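Local coordinates for vanadium-dependent bromoperoxidase (Corallina officinalis, PDB 1QHB), which uses hydrogen peroxide and bromide to halogenate organic substrates, with vanadate as its cofactor, and works as a dodecamer, at residues M159-L164 against H551-Q556; L155-A160 against L195-T200. All coordinates share one frame; numbering follows the deposited sequence.

Contact 1: residues M159-L164 against H551-Q556; sequences MAELYL and HYFSDQ. With PO4 (phosphate ion), chain G.
Leu-162 of helix 153-167 reaches across to the carbonyl of His-551. Its CB leaves the helix facing the other segment, and CG follows 4.1 Å from His-551 O. CD2 comes 3.3 Å from His-551 O and CD1 3.6 Å, with CD1 also 4.1 Å from Tyr-552 CD2, so both methyls lie against the carbonyl oxygen. Met-159 is bent at chi2 and chi3. This brings SD to the edge of the Tyr-552 ring, 3.8 Å from CE2, in a Met-aromatic contact. The phenol OH of Tyr-552 is bonded elsewhere, to Leu-405 O and Thr-410 OG1. Tyr-552 is the N-cap residue of helix 553-574, so helix 153-167 packs against the start of the helix that follows the vanadate-site histidine. In this crystal a phosphate, probably from the crystallisation liquor, occupies that site, and His-551 NE2 gives it a hydrogen bond of 3.1 Å to O4. At the other ring nitrogen, ND1 donates to Asp-555 OD2 at 2.6 Å, nearly straight and in the ring plane. Tyr-552 N reaches the same oxygen from the opposite face of the carboxylate. The ND1 and NE2 bonds set the turn of the imidazole, and the Tyr-552 N bond steadies the carboxylate. With an alanine in place of His-551, Asp-555 OD2 is likely to lose its ring N-H partner and the phosphate one of its donors. Glu-161 has CG anti to the backbone N (chi1 172°) and an extended chain, bringing its carboxylate toward the start of helix 553-574. A water joins OE1 to Phe-553 N; OE2 forms a salt bridge with Arg-215.

Contact 2: residues L155-A160 against L195-T200; sequences LIAEMA and LEWFNT
Ala-157 sets its methyl directly against the short helix 196-199. CB lies 3.5 Å from Trp-197 CB and 3.6 Å from Phe-198 CE2. Both aromatic side chains meet this one carbon, and each ring is approached obliquely. Leu-195 spreads over Ala-157, Ala-160 and Ile-156. Its CD1 sits 3.5 Å from Ala-160 CB and 3.8 Å from Ala-157 CA, so this branch lies against the helix backbone as well as the methyl one turn on. The second branch, CD2, meets Ile-156 CG2 at 4.2 Å. Trp-197 meets Ala-157 mainly through its CB, with its CG and CD1 each 3.9 Å from Ala-157 CB. Phe-198 CG is anti to the carbonyl carbon (chi1 -60°), which carries the end of its ring back to the methyl. The two rings also meet each other, with Trp-197 CD1 over one face of Phe-198, offset toward the rim.

Further out, Leu-195 is the N-cap residue of helix 196-199, and Leu-195 O accepts from Asn-199 N at 3.0 Å. Arg-214 holds the short helix from outside through the carbonyls of Glu-196 and Trp-197. Leu-192 of helix 182-192 touches both Phe-198 and Ala-160, and Ile-156 also packs on helix 432-437. The contact thus lies where helices 153-167, 182-192, 196-199 and 432-437 come together, away from the annotated sites. Across the two segments the meeting groups are all apolar and buried, so shape and the exclusion of water, rather than polar bonds, are likely to hold them together.

In the fold
Both contacts use helix 153-167, and their centres lie 10 Å apart. Their ranges overlap at Met-159 and Ala-160, the first used in contact 1 and the second in contact 2. Contact 1 takes the side of the helix that faces the vanadate site, where His-551 joins Lys-398, Arg-406, Ser-483, Gly-484, His-485 and Arg-545 around the phosphate. Contact 2 lies farther from the chain centre, about 20 Å against 11 Å, and is remote from that site. Glu-158 ties the two regions together: its OE2 is 2.9 Å from Ser-554 N, a probable hydrogen bond, and its OE1 pairs with Arg-404, which also bridges to Asp-555. Leu-155 CD2 adds packing, 3.7 Å from Tyr-552 CE2.

Contact 1: residues M159-L164 against H551-Q556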
loop_
_atom_site.group_PDB
_atom_site.type_symbol
_atom_site.label_atom_id
_atom_site.label_comp_id
_atom_site.label_asym_id
_atom_site.label_seq_id
_atom_site.Cartn_x
_atom_site.Cartn_y
_atom_site.Cartn_z
ATOM N N MET A 159 21.461 47.298 24.809
ATOM C CA MET A 159 22.859 47.605 25.104
ATOM C C MET A 159 22.996 48.481 26.352
ATOM O O MET A 159 23.830 48.198 27.215
ATOM C CB MET A 159 23.596 48.264 23.950
ATOM C CG MET A 159 23.920 47.331 22.801
ATOM S SD MET A 159 24.782 45.842 23.318
ATOM C CE MET A 159 26.388 46.440 23.780
ATOM N N ALA A 160 22.126 49.463 26.533
ATOM C CA ALA A 160 22.169 50.329 27.729
ATOM C C ALA A 160 22.046 49.468 28.972
ATOM O O ALA A 160 22.828 49.597 29.909
ATOM C CB ALA A 160 21.029 51.337 27.744
ATOM N N GLU A 161 21.051 48.535 28.916
ATOM C CA GLU A 161 20.874 47.651 30.062
ATOM C C GLU A 161 22.078 46.787 30.327
ATOM O O GLU A 161 22.409 46.570 31.514
ATOM C CB GLU A 161 19.621 46.800 29.841
ATOM C CG GLU A 161 19.435 45.699 30.891
ATOM C CD GLU A 161 18.140 44.957 30.653
ATOM O OE1 GLU A 161 18.064 44.360 29.556
ATOM O OE2 GLU A 161 17.269 44.992 31.549
ATOM N N LEU A 162 22.779 46.290 29.322
ATOM C CA LEU A 162 23.961 45.446 29.547
ATOM C C LEU A 162 25.141 46.233 30.067
ATOM O O LEU A 162 25.971 45.650 30.815
ATOM C CB LEU A 162 24.436 44.764 28.247
ATOM C CG LEU A 162 23.486 43.782 27.581
ATOM C CD1 LEU A 162 24.051 43.197 26.297
ATOM C CD2 LEU A 162 23.112 42.679 28.548
ATOM N N TYR A 163 25.325 47.472 29.597
ATOM C CA TYR A 163 26.458 48.278 30.123
ATOM C C TYR A 163 26.211 48.601 31.596
ATOM O O TYR A 163 27.108 48.537 32.447
ATOM C CB TYR A 163 26.569 49.601 29.364
ATOM C CG TYR A 163 27.432 49.557 28.108
ATOM C CD1 TYR A 163 28.805 49.455 28.181
ATOM C CD2 TYR A 163 26.862 49.739 26.873
ATOM C CE1 TYR A 163 29.611 49.436 27.060
ATOM C CE2 TYR A 163 27.636 49.743 25.728
ATOM C CZ TYR A 163 28.992 49.575 25.838
ATOM O OH TYR A 163 29.731 49.562 24.680
ATOM N N LEU A 164 24.998 48.882 31.995
ATOM C CA LEU A 164 24.671 49.182 33.393
ATOM C C LEU A 164 24.795 47.948 34.266
ATOM O O LEU A 164 25.242 48.064 35.422
ATOM C CB LEU A 164 23.288 49.811 33.533
ATOM C CG LEU A 164 23.264 51.220 32.916
ATOM C CD1 LEU A 164 21.850 51.594 32.567
ATOM C CD2 LEU A 164 23.869 52.240 33.911
ATOM N N HIS A 551 24.639 37.814 26.423
ATOM C CA HIS A 551 23.366 37.763 25.731
ATOM C C HIS A 551 22.619 39.093 25.876
ATOM O O HIS A 551 22.871 39.838 26.842
ATOM C CB HIS A 551 22.440 36.676 26.344
ATOM C CG HIS A 551 22.702 35.366 25.643
ATOM N ND1 HIS A 551 22.551 35.211 24.289
ATOM C CD2 HIS A 551 23.220 34.221 26.102
ATOM C CE1 HIS A 551 22.902 33.975 23.973
ATOM N NE2 HIS A 551 23.330 33.355 25.041
ATOM N N TYR A 552 21.636 39.309 25.027
ATOM C CA TYR A 552 20.746 40.455 25.186
ATOM C C TYR A 552 19.422 40.013 25.759
ATOM O O TYR A 552 19.091 38.806 25.632
ATOM C CB TYR A 552 20.396 41.032 23.808
ATOM C CG TYR A 552 21.559 41.247 22.870
ATOM C CD1 TYR A 552 22.048 40.227 22.061
ATOM C CD2 TYR A 552 22.130 42.509 22.794
ATOM C CE1 TYR A 552 23.094 40.424 21.183
ATOM C CE2 TYR A 552 23.182 42.727 21.879
ATOM C CZ TYR A 552 23.643 41.684 21.108
ATOM O OH TYR A 552 24.658 41.960 20.220
ATOM N N PHE A 553 18.588 40.909 26.256
ATOM C CA PHE A 553 17.241 40.495 26.723
ATOM C C PHE A 553 16.457 39.635 25.740
ATOM O O PHE A 553 15.866 38.607 26.113
ATOM C CB PHE A 553 16.448 41.774 27.044
ATOM C CG PHE A 553 15.125 41.395 27.704
ATOM C CD1 PHE A 553 15.063 41.110 29.048
ATOM C CD2 PHE A 553 13.949 41.313 26.948
ATOM C CE1 PHE A 553 13.865 40.765 29.659
ATOM C CE2 PHE A 553 12.798 40.972 27.561
ATOM C CZ PHE A 553 12.716 40.691 28.907
ATOM N N SER A 554 16.327 40.006 24.476
ATOM C CA SER A 554 15.518 39.361 23.454
ATOM C C SER A 554 15.980 37.944 23.151
ATOM O O SER A 554 15.151 37.047 22.894
ATOM C CB SER A 554 15.497 40.177 22.144
ATOM O OG SER A 554 16.871 40.421 21.753
ATOM N N ASP A 555 17.257 37.629 23.267
ATOM C CA ASP A 555 17.782 36.314 23.112
ATOM C C ASP A 555 17.159 35.377 24.166
ATOM O O ASP A 555 16.849 34.201 23.904
ATOM C CB ASP A 555 19.300 36.261 23.440
ATOM C CG ASP A 555 20.205 37.007 22.480
ATOM O OD1 ASP A 555 19.810 37.383 21.330
ATOM O OD2 ASP A 555 21.407 37.126 22.898
ATOM N N GLN A 556 17.115 35.869 25.402
ATOM C CA GLN A 556 16.616 35.087 26.532
ATOM C C GLN A 556 15.114 34.841 26.461
ATOM O O GLN A 556 14.615 33.699 26.512
ATOM C CB GLN A 556 17.003 35.771 27.868
ATOM C CG GLN A 556 18.491 36.018 28.017
ATOM C CD GLN A 556 19.396 34.966 27.442
ATOM O OE1 GLN A 556 19.576 34.822 26.245
ATOM N NE2 GLN A 556 20.047 34.124 28.209
HETATM P P PO4 G . 24.629 30.385 25.778
HETATM O O1 PO4 G . 25.583 31.523 25.677
HETATM O O2 PO4 G . 23.689 30.549 26.923
HETATM O O3 PO4 G . 25.389 29.131 25.919
HETATM O O4 PO4 G . 23.836 30.387 24.492
HETATM O O HOH W 1 19.639 43.328 27.535
#

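Contact 2: residues L155-A160 against L195-T200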
loop_
_atom_site.group_PDB
_atom_site.type_symbol
_atom_site.label_atom_id
_atom_site.label_comp_id
_atom_site.label_asym_id
_atom_site.label_seq_id
_atom_site.Cartn_x
_atom_site.Cartn_y
_atom_site.Cartn_z
ATOM N N LEU A 155 17.472 47.568 20.413
ATOM C CA LEU A 155 18.875 47.197 20.622
ATOM C C LEU A 155 19.549 48.259 21.473
ATOM O O LEU A 155 20.376 47.994 22.376
ATOM C CB LEU A 155 19.525 47.013 19.252
ATOM C CG LEU A 155 20.966 46.531 19.117
ATOM C CD1 LEU A 155 21.926 47.704 19.276
ATOM C CD2 LEU A 155 21.341 45.475 20.133
ATOM N N ILE A 156 19.193 49.526 21.204
ATOM C CA ILE A 156 19.732 50.623 22.005
ATOM C C ILE A 156 19.442 50.362 23.483
ATOM O O ILE A 156 20.360 50.394 24.318
ATOM C CB ILE A 156 19.171 51.968 21.551
ATOM C CG1 ILE A 156 19.660 52.287 20.133
ATOM C CG2 ILE A 156 19.589 53.061 22.538
ATOM C CD1 ILE A 156 18.870 53.417 19.511
ATOM N N ALA A 157 18.168 50.111 23.803
ATOM C CA ALA A 157 17.815 49.780 25.174
ATOM C C ALA A 157 18.486 48.508 25.666
ATOM O O ALA A 157 18.720 48.420 26.858
ATOM C CB ALA A 157 16.295 49.534 25.271
ATOM N N GLU A 158 18.648 47.441 24.890
ATOM C CA GLU A 158 19.297 46.230 25.310
ATOM C C GLU A 158 20.765 46.524 25.653
ATOM O O GLU A 158 21.237 45.941 26.651
ATOM C CB GLU A 158 19.262 45.198 24.162
ATOM C CG GLU A 158 17.842 44.571 24.082
ATOM C CD GLU A 158 17.746 43.455 23.084
ATOM O OE1 GLU A 158 18.563 43.341 22.124
ATOM O OE2 GLU A 158 16.825 42.625 23.230
ATOM N N MET A 159 21.461 47.298 24.809
ATOM C CA MET A 159 22.859 47.605 25.104
ATOM C C MET A 159 22.996 48.481 26.352
ATOM O O MET A 159 23.830 48.198 27.215
ATOM C CB MET A 159 23.596 48.264 23.950
ATOM C CG MET A 159 23.920 47.331 22.801
ATOM S SD MET A 159 24.782 45.842 23.318
ATOM C CE MET A 159 26.388 46.440 23.780
ATOM N N ALA A 160 22.126 49.463 26.533
ATOM C CA ALA A 160 22.169 50.329 27.729
ATOM C C ALA A 160 22.046 49.468 28.972
ATOM O O ALA A 160 22.828 49.597 29.909
ATOM C CB ALA A 160 21.029 51.337 27.744
ATOM N N LEU A 195 15.086 56.169 27.434
ATOM C CA LEU A 195 15.145 55.546 26.124
ATOM C C LEU A 195 13.745 55.200 25.668
ATOM O O LEU A 195 12.892 54.680 26.381
ATOM C CB LEU A 195 16.030 54.301 26.134
ATOM C CG LEU A 195 17.441 54.520 26.704
ATOM C CD1 LEU A 195 18.146 53.183 26.839
ATOM C CD2 LEU A 195 18.209 55.447 25.767
ATOM N N GLU A 196 13.476 55.468 24.396
ATOM C CA GLU A 196 12.190 55.231 23.756
ATOM C C GLU A 196 11.656 53.825 23.933
ATOM O O GLU A 196 10.443 53.666 24.145
ATOM C CB GLU A 196 12.405 55.561 22.274
ATOM C CG GLU A 196 11.201 55.282 21.393
ATOM C CD GLU A 196 11.538 55.469 19.918
ATOM O OE1 GLU A 196 12.672 55.849 19.539
ATOM O OE2 GLU A 196 10.598 55.229 19.133
ATOM N N TRP A 197 12.469 52.770 23.862
ATOM C CA TRP A 197 11.944 51.422 24.071
ATOM C C TRP A 197 11.100 51.330 25.334
ATOM O O TRP A 197 9.946 50.843 25.390
ATOM C CB TRP A 197 13.093 50.411 24.151
ATOM C CG TRP A 197 12.614 48.978 24.134
ATOM C CD1 TRP A 197 12.716 48.087 25.171
ATOM C CD2 TRP A 197 11.949 48.286 23.082
ATOM N NE1 TRP A 197 12.132 46.910 24.830
ATOM C CE2 TRP A 197 11.664 46.994 23.539
ATOM C CE3 TRP A 197 11.594 48.632 21.760
ATOM C CZ2 TRP A 197 11.045 46.007 22.753
ATOM C CZ3 TRP A 197 10.986 47.675 20.967
ATOM C CH2 TRP A 197 10.697 46.391 21.484
ATOM N N PHE A 198 11.655 51.865 26.444
ATOM C CA PHE A 198 10.959 51.804 27.717
ATOM C C PHE A 198 9.933 52.908 27.963
ATOM O O PHE A 198 8.955 52.640 28.672
ATOM C CB PHE A 198 11.975 51.843 28.871
ATOM C CG PHE A 198 12.994 50.738 28.913
ATOM C CD1 PHE A 198 12.642 49.446 29.267
ATOM C CD2 PHE A 198 14.328 50.992 28.678
ATOM C CE1 PHE A 198 13.564 48.417 29.328
ATOM C CE2 PHE A 198 15.289 49.994 28.732
ATOM C CZ PHE A 198 14.906 48.700 29.052
ATOM N N ASN A 199 10.162 54.125 27.464
ATOM C CA ASN A 199 9.241 55.200 27.833
ATOM C C ASN A 199 8.137 55.454 26.853
ATOM O O ASN A 199 7.330 56.339 27.090
ATOM C CB ASN A 199 9.986 56.515 28.139
ATOM C CG ASN A 199 10.688 57.135 26.959
ATOM O OD1 ASN A 199 10.238 57.020 25.834
ATOM N ND2 ASN A 199 11.837 57.755 27.134
ATOM N N THR A 200 8.028 54.690 25.780
ATOM C CA THR A 200 6.971 54.785 24.770
ATOM C C THR A 200 6.423 53.394 24.483
ATOM O O THR A 200 7.206 52.463 24.361
ATOM C CB THR A 200 7.618 55.288 23.458
ATOM O OG1 THR A 200 8.221 56.545 23.779
ATOM C CG2 THR A 200 6.666 55.505 22.310
#